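Local coordinates for alcohol dehydrogenase superfamily protein (Novosphingobium aromaticivorans, PDB 3GAZ) that probably works as an NADP-dependent oxidoreductase of the medium-chain dehydrogenase/reductase superfamily, its precise substrate unknown, at residues V134-V143 with V163-R174; V178-L187 with G194-R202. All blocks are in the same frame, centred on the assembly; numbering follows the deposited sequence.

Contact 1: V134-V143 with V163-R174; sequences VFITAWEGLV and VGHVAIQIALAR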
ATOM      1  N   VAL A 134      11.961   7.703 -14.014  1.00 11.57           N
ATOM      2  CA  VAL A 134      12.042   7.778 -15.463  1.00 12.63           C
ATOM      3  C   VAL A 134      13.126   6.888 -16.056  1.00 12.41           C
ATOM      4  O   VAL A 134      12.931   6.329 -17.130  1.00 13.01           O
ATOM      5  CB  VAL A 134      12.214   9.247 -15.970  1.00 11.75           C
ATOM      6  CG1 VAL A 134      11.019  10.085 -15.520  1.00 11.64           C
ATOM      7  CG2 VAL A 134      13.521   9.843 -15.478  1.00 11.53           C
ATOM      8  N   PHE A 135      14.258   6.739 -15.369  1.00 12.61           N
ATOM      9  CA  PHE A 135      15.320   5.876 -15.887  1.00 12.37           C
ATOM     10  C   PHE A 135      14.836   4.428 -15.900  1.00 11.98           C
ATOM     11  O   PHE A 135      14.977   3.712 -16.895  1.00 11.12           O
ATOM     12  CB  PHE A 135      16.588   5.951 -15.029  1.00 13.10           C
ATOM     13  CG  PHE A 135      17.721   5.111 -15.567  1.00 12.50           C
ATOM     14  CD1 PHE A 135      18.612   5.636 -16.501  1.00 14.27           C
ATOM     15  CD2 PHE A 135      17.845   3.770 -15.201  1.00 13.12           C
ATOM     16  CE1 PHE A 135      19.610   4.837 -17.073  1.00 11.90           C
ATOM     17  CE2 PHE A 135      18.841   2.956 -15.766  1.00 13.48           C
ATOM     18  CZ  PHE A 135      19.725   3.494 -16.706  1.00 13.66           C
ATOM     19  N   ILE A 136      14.280   3.998 -14.773  1.00 12.05           N
ATOM     20  CA  ILE A 136      13.765   2.644 -14.640  1.00 12.96           C
ATOM     21  C   ILE A 136      12.663   2.396 -15.671  1.00 13.50           C
ATOM     22  O   ILE A 136      12.593   1.325 -16.272  1.00 13.76           O
ATOM     23  CB  ILE A 136      13.216   2.409 -13.214  1.00 13.07           C
ATOM     24  CG1 ILE A 136      14.382   2.347 -12.223  1.00 14.68           C
ATOM     25  CG2 ILE A 136      12.394   1.129 -13.162  1.00 14.78           C
ATOM     26  CD1 ILE A 136      13.956   2.283 -10.771  1.00 14.76           C
ATOM     27  N   THR A 137      11.809   3.392 -15.882  1.00 11.91           N
ATOM     28  CA  THR A 137      10.726   3.256 -16.843  1.00 14.10           C
ATOM     29  C   THR A 137      11.315   3.070 -18.241  1.00 15.39           C
ATOM     30  O   THR A 137      10.925   2.160 -18.976  1.00 15.13           O
ATOM     31  CB  THR A 137       9.806   4.496 -16.814  1.00 14.43           C
ATOM     32  OG1 THR A 137       9.199   4.605 -15.518  1.00 14.67           O
ATOM     33  CG2 THR A 137       8.718   4.384 -17.869  1.00 12.66           C
ATOM     34  N   ALA A 138      12.275   3.922 -18.593  1.00 14.80           N
ATOM     35  CA  ALA A 138      12.929   3.850 -19.896  1.00 13.46           C
ATOM     36  C   ALA A 138      13.656   2.521 -20.084  1.00 13.57           C
ATOM     37  O   ALA A 138      13.612   1.920 -21.163  1.00 14.50           O
ATOM     38  CB  ALA A 138      13.920   4.998 -20.041  1.00 12.60           C
ATOM     39  N   TRP A 139      14.320   2.066 -19.029  1.00 13.72           N
ATOM     40  CA  TRP A 139      15.079   0.819 -19.074  1.00 13.73           C
ATOM     41  C   TRP A 139      14.206  -0.427 -19.219  1.00 15.11           C
ATOM     42  O   TRP A 139      14.537  -1.338 -19.987  1.00 14.41           O
ATOM     43  CB  TRP A 139      15.943   0.694 -17.819  1.00 14.69           C
ATOM     44  CG  TRP A 139      16.866  -0.486 -17.832  1.00 16.08           C
ATOM     45  CD1 TRP A 139      16.564  -1.777 -17.499  1.00 16.30           C
ATOM     46  CD2 TRP A 139      18.245  -0.483 -18.220  1.00 17.14           C
ATOM     47  NE1 TRP A 139      17.675  -2.579 -17.654  1.00 18.12           N
ATOM     48  CE2 TRP A 139      18.719  -1.809 -18.093  1.00 17.56           C
ATOM     49  CE3 TRP A 139      19.127   0.515 -18.660  1.00 17.67           C
ATOM     50  CZ2 TRP A 139      20.041  -2.166 -18.396  1.00 19.32           C
ATOM     51  CZ3 TRP A 139      20.445   0.159 -18.961  1.00 18.41           C
ATOM     52  CH2 TRP A 139      20.885  -1.171 -18.824  1.00 18.51           C
ATOM     53  N   GLU A 140      13.098  -0.481 -18.488  1.00 14.11           N
ATOM     54  CA  GLU A 140      12.234  -1.650 -18.577  1.00 14.82           C
ATOM     55  C   GLU A 140      11.694  -1.817 -19.988  1.00 14.90           C
ATOM     56  O   GLU A 140      11.508  -2.936 -20.456  1.00 13.28           O
ATOM     57  CB  GLU A 140      11.070  -1.556 -17.589  1.00 17.08           C
ATOM     58  CG  GLU A 140      11.509  -1.419 -16.141  1.00 21.39           C
ATOM     59  CD  GLU A 140      10.434  -1.837 -15.158  1.00 25.15           C
ATOM     60  OE1 GLU A 140       9.246  -1.506 -15.382  1.00 23.70           O
ATOM     61  OE2 GLU A 140      10.784  -2.493 -14.151  1.00 28.79           O
ATOM     62  N   GLY A 141      11.452  -0.699 -20.666  1.00 13.84           N
ATOM     63  CA  GLY A 141      10.925  -0.766 -22.014  1.00 15.52           C
ATOM     64  C   GLY A 141      11.971  -1.088 -23.060  1.00 16.12           C
ATOM     65  O   GLY A 141      11.791  -1.993 -23.882  1.00 15.38           O
ATOM     66  N   LEU A 142      13.077  -0.353 -23.017  1.00 16.61           N
ATOM     67  CA  LEU A 142      14.160  -0.522 -23.979  1.00 17.12           C
ATOM     68  C   LEU A 142      14.999  -1.781 -23.817  1.00 18.13           C
ATOM     69  O   LEU A 142      15.427  -2.370 -24.809  1.00 16.76           O
ATOM     70  CB  LEU A 142      15.098   0.685 -23.928  1.00 16.42           C
ATOM     71  CG  LEU A 142      14.542   2.053 -24.318  1.00 17.04           C
ATOM     72  CD1 LEU A 142      15.583   3.126 -24.001  1.00 13.88           C
ATOM     73  CD2 LEU A 142      14.175   2.060 -25.794  1.00 18.38           C
ATOM     74  N   VAL A 143      15.251  -2.183 -22.576  1.00 16.60           N
ATOM     75  CA  VAL A 143      16.086  -3.353 -22.332  1.00 18.31           C
ATOM     76  C   VAL A 143      15.317  -4.605 -21.924  1.00 19.02           C
ATOM     77  O   VAL A 143      15.353  -5.610 -22.633  1.00 18.62           O
ATOM     78  CB  VAL A 143      17.161  -3.034 -21.269  1.00 18.69           C
ATOM     79  CG1 VAL A 143      18.082  -4.233 -21.071  1.00 20.50           C
ATOM     80  CG2 VAL A 143      17.962  -1.810 -21.703  1.00 17.92           C
ATOM     81  N   VAL A 163      10.569  10.441 -19.309  1.00 13.09           N
ATOM     82  CA  VAL A 163      11.047   9.133 -19.754  1.00 14.29           C
ATOM     83  C   VAL A 163      11.806   9.277 -21.072  1.00 13.31           C
ATOM     84  O   VAL A 163      12.827   8.630 -21.299  1.00 13.67           O
ATOM     85  CB  VAL A 163       9.862   8.159 -19.977  1.00 13.71           C
ATOM     86  CG1 VAL A 163      10.372   6.781 -20.384  1.00 14.33           C
ATOM     87  CG2 VAL A 163       9.032   8.064 -18.714  1.00 16.16           C
ATOM     88  N   GLY A 164      11.292  10.141 -21.935  1.00 14.45           N
ATOM     89  CA  GLY A 164      11.901  10.346 -23.237  1.00 14.60           C
ATOM     90  C   GLY A 164      13.376  10.702 -23.276  1.00 13.42           C
ATOM     91  O   GLY A 164      14.155  10.039 -23.962  1.00 12.43           O
ATOM     92  N   HIS A 165      13.776  11.738 -22.545  1.00 13.55           N
ATOM     93  CA  HIS A 165      15.174  12.151 -22.582  1.00 13.51           C
ATOM     94  C   HIS A 165      16.136  11.099 -22.046  1.00 12.79           C
ATOM     95  O   HIS A 165      17.269  11.005 -22.507  1.00 12.93           O
ATOM     96  CB  HIS A 165      15.375  13.505 -21.867  1.00 12.32           C
ATOM     97  CG  HIS A 165      15.464  13.421 -20.371  1.00 13.92           C
ATOM     98  ND1 HIS A 165      14.369  13.192 -19.567  1.00 10.78           N
ATOM     99  CD2 HIS A 165      16.516  13.597 -19.534  1.00 12.01           C
ATOM    100  CE1 HIS A 165      14.741  13.235 -18.297  1.00 13.55           C
ATOM    101  NE2 HIS A 165      16.037  13.479 -18.251  1.00 12.42           N
ATOM    102  N   VAL A 166      15.691  10.293 -21.089  1.00 12.73           N
ATOM    103  CA  VAL A 166      16.567   9.259 -20.562  1.00 13.80           C
ATOM    104  C   VAL A 166      16.555   8.046 -21.495  1.00 13.72           C
ATOM    105  O   VAL A 166      17.562   7.349 -21.626  1.00 13.52           O
ATOM    106  CB  VAL A 166      16.174   8.845 -19.117  1.00 11.93           C
ATOM    107  CG1 VAL A 166      16.482   9.990 -18.158  1.00 13.72           C
ATOM    108  CG2 VAL A 166      14.700   8.484 -19.047  1.00 14.75           C
ATOM    109  N   ALA A 167      15.422   7.808 -22.150  1.00 12.24           N
ATOM    110  CA  ALA A 167      15.310   6.696 -23.089  1.00 13.23           C
ATOM    111  C   ALA A 167      16.271   6.947 -24.256  1.00 13.06           C
ATOM    112  O   ALA A 167      16.923   6.030 -24.745  1.00 12.49           O
ATOM    113  CB  ALA A 167      13.878   6.581 -23.598  1.00 11.06           C
ATOM    114  N   ILE A 168      16.353   8.201 -24.696  1.00 14.54           N
ATOM    115  CA  ILE A 168      17.253   8.569 -25.790  1.00 14.30           C
ATOM    116  C   ILE A 168      18.699   8.232 -25.435  1.00 15.03           C
ATOM    117  O   ILE A 168      19.421   7.626 -26.225  1.00 15.63           O
ATOM    118  CB  ILE A 168      17.203  10.088 -26.085  1.00 16.36           C
ATOM    119  CG1 ILE A 168      15.895  10.450 -26.791  1.00 15.64           C
ATOM    120  CG2 ILE A 168      18.422  10.497 -26.918  1.00 16.17           C
ATOM    121  CD1 ILE A 168      15.728  11.935 -27.031  1.00 14.36           C
ATOM    122  N   GLN A 169      19.113   8.634 -24.237  1.00 14.59           N
ATOM    123  CA  GLN A 169      20.480   8.415 -23.792  1.00 14.59           C
ATOM    124  C   GLN A 169      20.822   6.950 -23.556  1.00 15.02           C
ATOM    125  O   GLN A 169      21.954   6.533 -23.801  1.00 12.97           O
ATOM    126  CB  GLN A 169      20.751   9.256 -22.540  1.00 13.04           C
ATOM    127  CG  GLN A 169      20.577  10.754 -22.801  1.00 13.78           C
ATOM    128  CD  GLN A 169      20.783  11.609 -21.567  1.00 12.25           C
ATOM    129  OE1 GLN A 169      21.901  11.761 -21.083  1.00 14.40           O
ATOM    130  NE2 GLN A 169      19.694  12.166 -21.043  1.00 11.19           N
ATOM    131  N   ILE A 170      19.855   6.171 -23.079  1.00 14.19           N
ATOM    132  CA  ILE A 170      20.093   4.747 -22.852  1.00 14.23           C
ATOM    133  C   ILE A 170      20.293   4.077 -24.210  1.00 15.67           C
ATOM    134  O   ILE A 170      21.260   3.342 -24.414  1.00 15.62           O
ATOM    135  CB  ILE A 170      18.896   4.069 -22.125  1.00 13.72           C
ATOM    136  CG1 ILE A 170      18.852   4.516 -20.661  1.00 14.46           C
ATOM    137  CG2 ILE A 170      19.018   2.544 -22.205  1.00 14.93           C
ATOM    138  CD1 ILE A 170      17.670   3.970 -19.888  1.00 13.70           C
ATOM    139  N   ALA A 171      19.378   4.350 -25.136  1.00 14.91           N
ATOM    140  CA  ALA A 171      19.439   3.775 -26.477  1.00 15.23           C
ATOM    141  C   ALA A 171      20.760   4.105 -27.174  1.00 16.49           C
ATOM    142  O   ALA A 171      21.384   3.233 -27.767  1.00 17.17           O
ATOM    143  CB  ALA A 171      18.265   4.280 -27.314  1.00 14.29           C
ATOM    144  N   LEU A 172      21.178   5.365 -27.104  1.00 16.95           N
ATOM    145  CA  LEU A 172      22.428   5.782 -27.734  1.00 18.96           C
ATOM    146  C   LEU A 172      23.613   5.036 -27.138  1.00 19.77           C
ATOM    147  O   LEU A 172      24.475   4.540 -27.864  1.00 20.71           O
ATOM    148  CB  LEU A 172      22.628   7.295 -27.572  1.00 18.28           C
ATOM    149  CG  LEU A 172      21.747   8.166 -28.469  1.00 18.58           C
ATOM    150  CD1 LEU A 172      21.786   9.616 -28.005  1.00 19.07           C
ATOM    151  CD2 LEU A 172      22.226   8.038 -29.920  1.00 18.76           C
ATOM    152  N   ALA A 173      23.648   4.953 -25.812  1.00 19.71           N
ATOM    153  CA  ALA A 173      24.730   4.262 -25.127  1.00 21.27           C
ATOM    154  C   ALA A 173      24.812   2.796 -25.543  1.00 21.45           C
ATOM    155  O   ALA A 173      25.895   2.220 -25.589  1.00 21.90           O
ATOM    156  CB  ALA A 173      24.540   4.365 -23.619  1.00 21.67           C
ATOM    157  N   ARG A 174      23.668   2.196 -25.859  1.00 21.22           N
ATOM    158  CA  ARG A 174      23.650   0.793 -26.252  1.00 23.41           C
ATOM    159  C   ARG A 174      23.898   0.555 -27.742  1.00 22.93           C
ATOM    160  O   ARG A 174      23.687  -0.551 -28.245  1.00 21.27           O
ATOM    161  CB  ARG A 174      22.337   0.146 -25.809  1.00 23.66           C
ATOM    162  CG  ARG A 174      22.141   0.213 -24.298  1.00 28.03           C
ATOM    163  CD  ARG A 174      20.861  -0.464 -23.850  1.00 29.51           C
ATOM    164  NE  ARG A 174      20.961  -1.921 -23.846  1.00 32.48           N
ATOM    165  CZ  ARG A 174      21.654  -2.628 -22.957  1.00 32.66           C
ATOM    166  NH1 ARG A 174      22.323  -2.016 -21.989  1.00 34.00           N
ATOM    167  NH2 ARG A 174      21.668  -3.952 -23.030  1.00 34.68           N
TER

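Contact 2: V178-L187 with G194-R202; sequences VFATARGSDL and GATPIDASR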
ATOM      1  N   VAL A 178      19.415   6.540 -32.807  1.00 19.46           N
ATOM      2  CA  VAL A 178      18.249   7.162 -32.202  1.00 18.60           C
ATOM      3  C   VAL A 178      17.650   8.389 -32.878  1.00 18.69           C
ATOM      4  O   VAL A 178      18.362   9.297 -33.311  1.00 17.53           O
ATOM      5  CB  VAL A 178      18.556   7.514 -30.727  1.00 18.18           C
ATOM      6  CG1 VAL A 178      17.307   8.041 -30.030  1.00 16.73           C
ATOM      7  CG2 VAL A 178      19.093   6.278 -30.009  1.00 17.56           C
ATOM      8  N   PHE A 179      16.320   8.395 -32.931  1.00 16.80           N
ATOM      9  CA  PHE A 179      15.520   9.472 -33.504  1.00 17.11           C
ATOM     10  C   PHE A 179      14.467   9.801 -32.447  1.00 16.36           C
ATOM     11  O   PHE A 179      14.018   8.909 -31.721  1.00 14.78           O
ATOM     12  CB  PHE A 179      14.816   8.989 -34.773  1.00 18.11           C
ATOM     13  CG  PHE A 179      15.752   8.505 -35.838  1.00 19.70           C
ATOM     14  CD1 PHE A 179      16.122   9.340 -36.888  1.00 20.35           C
ATOM     15  CD2 PHE A 179      16.291   7.222 -35.780  1.00 20.36           C
ATOM     16  CE1 PHE A 179      17.015   8.910 -37.867  1.00 19.73           C
ATOM     17  CE2 PHE A 179      17.190   6.778 -36.758  1.00 21.59           C
ATOM     18  CZ  PHE A 179      17.551   7.628 -37.802  1.00 21.31           C
ATOM     19  N   ALA A 180      14.061  11.063 -32.353  1.00 15.83           N
ATOM     20  CA  ALA A 180      13.058  11.424 -31.360  1.00 15.83           C
ATOM     21  C   ALA A 180      12.156  12.569 -31.797  1.00 16.69           C
ATOM     22  O   ALA A 180      12.627  13.562 -32.351  1.00 15.35           O
ATOM     23  CB  ALA A 180      13.743  11.776 -30.035  1.00 14.76           C
ATOM     24  N   THR A 181      10.856  12.417 -31.555  1.00 16.13           N
ATOM     25  CA  THR A 181       9.900  13.457 -31.896  1.00 16.83           C
ATOM     26  C   THR A 181       9.773  14.348 -30.669  1.00 18.14           C
ATOM     27  O   THR A 181       9.790  13.862 -29.534  1.00 18.38           O
ATOM     28  CB  THR A 181       8.506  12.884 -32.246  1.00 16.92           C
ATOM     29  OG1 THR A 181       7.992  12.139 -31.135  1.00 18.42           O
ATOM     30  CG2 THR A 181       8.592  11.986 -33.471  1.00 16.66           C
ATOM     31  N   ALA A 182       9.660  15.650 -30.895  1.00 17.92           N
ATOM     32  CA  ALA A 182       9.542  16.593 -29.795  1.00 21.19           C
ATOM     33  C   ALA A 182       8.951  17.902 -30.286  1.00 22.88           C
ATOM     34  O   ALA A 182       8.886  18.156 -31.487  1.00 22.91           O
ATOM     35  CB  ALA A 182      10.901  16.838 -29.175  1.00 19.19           C
ATOM     36  N   ARG A 183       8.515  18.730 -29.349  1.00 25.23           N
ATOM     37  CA  ARG A 183       7.935  20.012 -29.702  1.00 28.79           C
ATOM     38  C   ARG A 183       9.025  21.062 -29.817  1.00 29.32           C
ATOM     39  O   ARG A 183      10.060  20.968 -29.160  1.00 29.73           O
ATOM     40  CB  ARG A 183       6.889  20.419 -28.661  1.00 31.79           C
ATOM     41  CG  ARG A 183       5.608  19.588 -28.746  1.00 36.03           C
ATOM     42  CD  ARG A 183       4.885  19.808 -30.079  1.00 38.27           C
ATOM     43  NE  ARG A 183       3.838  18.816 -30.320  1.00 41.17           N
ATOM     44  CZ  ARG A 183       2.973  18.864 -31.331  1.00 42.86           C
ATOM     45  NH1 ARG A 183       3.018  19.863 -32.204  1.00 44.80           N
ATOM     46  NH2 ARG A 183       2.068  17.906 -31.479  1.00 43.70           N
ATOM     47  N   GLY A 184       8.776  22.046 -30.675  1.00 29.00           N
ATOM     48  CA  GLY A 184       9.713  23.126 -30.927  1.00 30.51           C
ATOM     49  C   GLY A 184      10.844  23.352 -29.947  1.00 29.23           C
ATOM     50  O   GLY A 184      12.004  23.119 -30.272  1.00 28.76           O
ATOM     51  N   SER A 185      10.502  23.812 -28.751  1.00 30.18           N
ATOM     52  CA  SER A 185      11.485  24.104 -27.712  1.00 30.93           C
ATOM     53  C   SER A 185      12.444  22.968 -27.352  1.00 28.92           C
ATOM     54  O   SER A 185      13.566  23.217 -26.912  1.00 30.55           O
ATOM     55  CB  SER A 185      10.762  24.576 -26.445  1.00 33.77           C
ATOM     56  OG  SER A 185       9.838  23.599 -25.990  1.00 37.67           O
ATOM     57  N   ASP A 186      12.016  21.724 -27.539  1.00 26.75           N
ATOM     58  CA  ASP A 186      12.860  20.586 -27.194  1.00 22.99           C
ATOM     59  C   ASP A 186      13.678  20.004 -28.345  1.00 23.08           C
ATOM     60  O   ASP A 186      14.592  19.209 -28.112  1.00 18.89           O
ATOM     61  CB  ASP A 186      12.009  19.477 -26.569  1.00 24.42           C
ATOM     62  CG  ASP A 186      11.317  19.919 -25.293  1.00 23.68           C
ATOM     63  OD1 ASP A 186      11.977  20.533 -24.430  1.00 23.12           O
ATOM     64  OD2 ASP A 186      10.111  19.641 -25.150  1.00 24.52           O
ATOM     65  N   LEU A 187      13.362  20.394 -29.579  1.00 21.63           N
ATOM     66  CA  LEU A 187      14.080  19.881 -30.746  1.00 21.36           C
ATOM     67  C   LEU A 187      15.588  20.088 -30.650  1.00 22.13           C
ATOM     68  O   LEU A 187      16.373  19.219 -31.032  1.00 19.41           O
ATOM     69  CB  LEU A 187      13.552  20.544 -32.025  1.00 22.62           C
ATOM     70  CG  LEU A 187      12.105  20.197 -32.391  1.00 24.12           C
ATOM     71  CD1 LEU A 187      11.657  21.047 -33.569  1.00 25.19           C
ATOM     72  CD2 LEU A 187      11.994  18.713 -32.720  1.00 23.68           C
ATOM     73  N   GLY A 194      22.373  13.899 -29.132  1.00 21.08           N
ATOM     74  CA  GLY A 194      22.972  13.043 -30.140  1.00 21.25           C
ATOM     75  C   GLY A 194      21.950  12.255 -30.940  1.00 21.99           C
ATOM     76  O   GLY A 194      22.294  11.317 -31.662  1.00 22.06           O
ATOM     77  N   ALA A 195      20.684  12.631 -30.806  1.00 20.68           N
ATOM     78  CA  ALA A 195      19.610  11.961 -31.523  1.00 20.32           C
ATOM     79  C   ALA A 195      19.131  12.855 -32.656  1.00 20.55           C
ATOM     80  O   ALA A 195      19.322  14.072 -32.616  1.00 21.33           O
ATOM     81  CB  ALA A 195      18.461  11.664 -30.574  1.00 18.07           C
ATOM     82  N   THR A 196      18.518  12.249 -33.668  1.00 19.22           N
ATOM     83  CA  THR A 196      17.999  13.002 -34.799  1.00 19.71           C
ATOM     84  C   THR A 196      16.621  13.526 -34.434  1.00 19.35           C
ATOM     85  O   THR A 196      15.677  12.755 -34.259  1.00 21.49           O
ATOM     86  CB  THR A 196      17.874  12.125 -36.065  1.00 19.08           C
ATOM     87  OG1 THR A 196      19.176  11.681 -36.468  1.00 20.27           O
ATOM     88  CG2 THR A 196      17.231  12.917 -37.201  1.00 17.90           C
ATOM     89  N   PRO A 197      16.487  14.854 -34.305  1.00 19.33           N
ATOM     90  CA  PRO A 197      15.208  15.471 -33.953  1.00 19.15           C
ATOM     91  C   PRO A 197      14.151  15.402 -35.046  1.00 19.97           C
ATOM     92  O   PRO A 197      14.451  15.519 -36.236  1.00 19.18           O
ATOM     93  CB  PRO A 197      15.600  16.908 -33.634  1.00 18.51           C
ATOM     94  CG  PRO A 197      16.737  17.149 -34.583  1.00 15.68           C
ATOM     95  CD  PRO A 197      17.540  15.875 -34.441  1.00 17.60           C
ATOM     96  N   ILE A 198      12.905  15.222 -34.620  1.00 18.51           N
ATOM     97  CA  ILE A 198      11.771  15.148 -35.524  1.00 18.83           C
ATOM     98  C   ILE A 198      10.635  15.963 -34.925  1.00 20.06           C
ATOM     99  O   ILE A 198      10.169  15.673 -33.823  1.00 21.27           O
ATOM    100  CB  ILE A 198      11.303  13.687 -35.714  1.00 18.78           C
ATOM    101  CG1 ILE A 198      12.403  12.881 -36.411  1.00 17.30           C
ATOM    102  CG2 ILE A 198       9.995  13.652 -36.497  1.00 17.44           C
ATOM    103  CD1 ILE A 198      12.155  11.375 -36.441  1.00 17.62           C
ATOM    104  N   ASP A 199      10.202  16.992 -35.644  1.00 20.89           N
ATOM    105  CA  ASP A 199       9.112  17.835 -35.171  1.00 23.03           C
ATOM    106  C   ASP A 199       7.901  16.936 -34.928  1.00 23.62           C
ATOM    107  O   ASP A 199       7.433  16.251 -35.835  1.00 22.03           O
ATOM    108  CB  ASP A 199       8.791  18.905 -36.217  1.00 25.64           C
ATOM    109  CG  ASP A 199       7.994  20.057 -35.646  1.00 27.82           C
ATOM    110  OD1 ASP A 199       6.830  19.842 -35.244  1.00 28.54           O
ATOM    111  OD2 ASP A 199       8.537  21.180 -35.602  1.00 31.18           O
ATOM    112  N   ALA A 200       7.407  16.943 -33.692  1.00 25.19           N
ATOM    113  CA  ALA A 200       6.272  16.113 -33.287  1.00 26.10           C
ATOM    114  C   ALA A 200       4.985  16.324 -34.076  1.00 27.16           C
ATOM    115  O   ALA A 200       4.030  15.560 -33.922  1.00 26.04           O
ATOM    116  CB  ALA A 200       5.999  16.307 -31.791  1.00 27.61           C
ATOM    117  N   SER A 201       4.950  17.353 -34.918  1.00 27.79           N
ATOM    118  CA  SER A 201       3.760  17.633 -35.720  1.00 28.67           C
ATOM    119  C   SER A 201       3.761  16.847 -37.032  1.00 27.66           C
ATOM    120  O   SER A 201       2.737  16.743 -37.702  1.00 27.34           O
ATOM    121  CB  SER A 201       3.676  19.129 -36.028  1.00 29.31           C
ATOM    122  OG  SER A 201       4.767  19.536 -36.836  1.00 32.36           O
ATOM    123  N   ARG A 202       4.913  16.295 -37.394  1.00 27.00           N
ATOM    124  CA  ARG A 202       5.040  15.533 -38.631  1.00 25.76           C
ATOM    125  C   ARG A 202       4.398  14.152 -38.512  1.00 24.59           C
ATOM    126  O   ARG A 202       4.304  13.596 -37.421  1.00 24.31           O
ATOM    127  CB  ARG A 202       6.520  15.397 -39.000  1.00 26.77           C
ATOM    128  CG  ARG A 202       7.208  16.736 -39.239  1.00 25.05           C
ATOM    129  CD  ARG A 202       8.699  16.565 -39.427  1.00 25.55           C
ATOM    130  NE  ARG A 202       9.018  15.701 -40.558  1.00 25.09           N
ATOM    131  CZ  ARG A 202      10.235  15.231 -40.811  1.00 25.00           C
ATOM    132  NH1 ARG A 202      11.243  15.546 -40.012  1.00 24.53           N
ATOM    133  NH2 ARG A 202      10.442  14.442 -41.858  1.00 24.55           N
TER
HETATM  134  O   HOH W   1      20.063   9.342 -35.483  1.00 27.56           O
HETATM  135  O   HOH W   2       5.142  21.387 -33.855  1.00 46.03           O

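Contact 1: V134-V143 with V163-R174
In what is probably the nucleotide-binding half of the enzyme, helix 132-145 crosses the helix that follows the glycine-rich turn, and Ala138 and Ile170 mesh between them as knobs into holes. The axes of the two helical segments approach to 8.3 Å and cross at -53°. No hydrogen bond links the segments. The methyl of Ala138 drops among Val163, Val166, Ala167 and Ile170, with Ala138 CB 3.7 Å from Val166 CG2, and its small size lets the backbones come close there. In return Ile170 enters the hole formed by Phe135, Ala138, Trp139 and Leu142. Its CD1 makes a CH-pi contact over one face of the Phe135 ring, 3.9 Å from the centroid but displaced toward the rim, and also meets the Trp139 ring at its edge through CE3. With CG turned away from its own backbone N (chi1 -178°), Phe135 swings its ring toward Ile170. Leu142 CD1 reaches the backbone, 3.3 Å from Ala167 O. At the far end Val143 CG2 lies over one face of the Arg174 guanidinium, 3.7 Å from Arg174 NE, and covers the centre of a Trp139 ring face. Helix 162-173, which carries Gly164 and follows strand 153-157, is consistent with the first helix of a Rossmann-type domain.

Contact 2: V178-L187 with G194-R202
Backbone hydrogen bonds join Val178-Ala182 to Thr196-Asp199, the parallel strands of a beta-alpha-beta unit whose crossover is helix 184-193. Thr196 N donates to Val178 O (3.0 Å), Ala180 N to Thr196 O, Ile198 N to Ala180 O and Ala182 N to Ile198 O; Ala200 N, bonded to Ala182 O, carries the pairing just past the strand. Among side chains, Thr196 runs alongside Phe179, with Thr196 CB 3.4 Å from Phe179 CD1. Ile198 CD1 meets Phe179 CB, and Ile198 CG2 meets Thr181 CG2. On the side of Ala180, Leu187 packs on Pro197. A bend at chi2 (-64°) brings the end of Arg183 back, one guanidinium face over Ala200 CB (3.6 Å from Arg183 NE) and Ser201 N. Of the polar links, one water joins Val178 O to Thr196 OG1. Asp199 OD1 takes Ser201 N on its anti lone pair, an Asx turn, and Ser201 OG from above the carboxylate plane; a second water donates to Asp199 OD1 and accepts a weak bond from Arg183 NH1. Were Asp199 an alanine, Ser201 N and OG would probably lose their acceptor and that water its link to this strand. Strand 153-157 flanks strand 177-182, helices 162-173 and 184-193 cover Ala180, and helix 204-212 covers Ile198.

Overall arrangement
Contact 1 precedes contact 2 in the sequence, and strand 177-182 follows helix 162-173 directly. Their centres are 16 Å apart, yet the two share a packing surface: Ala171 CB and Leu172 CD2 approach Val178 CG2 to 3.5 and 3.6 Å, and Ile168 CD1 lies 3.6 Å from Ala180 CB. Helix 162-173 thus turns one flank to helix 132-145 and another to the parallel sheet, whose edge strand 196-199 and its neighbour 177-182 form contact 2. Ala180 also touches the Gly159-Gly161-Gly164 pattern, consistent with a dinucleotide-binding turn of Rossmann type. A calcium ion lies about 5 Å from the side chain of Val134, but about 14 Å from that of Ala182.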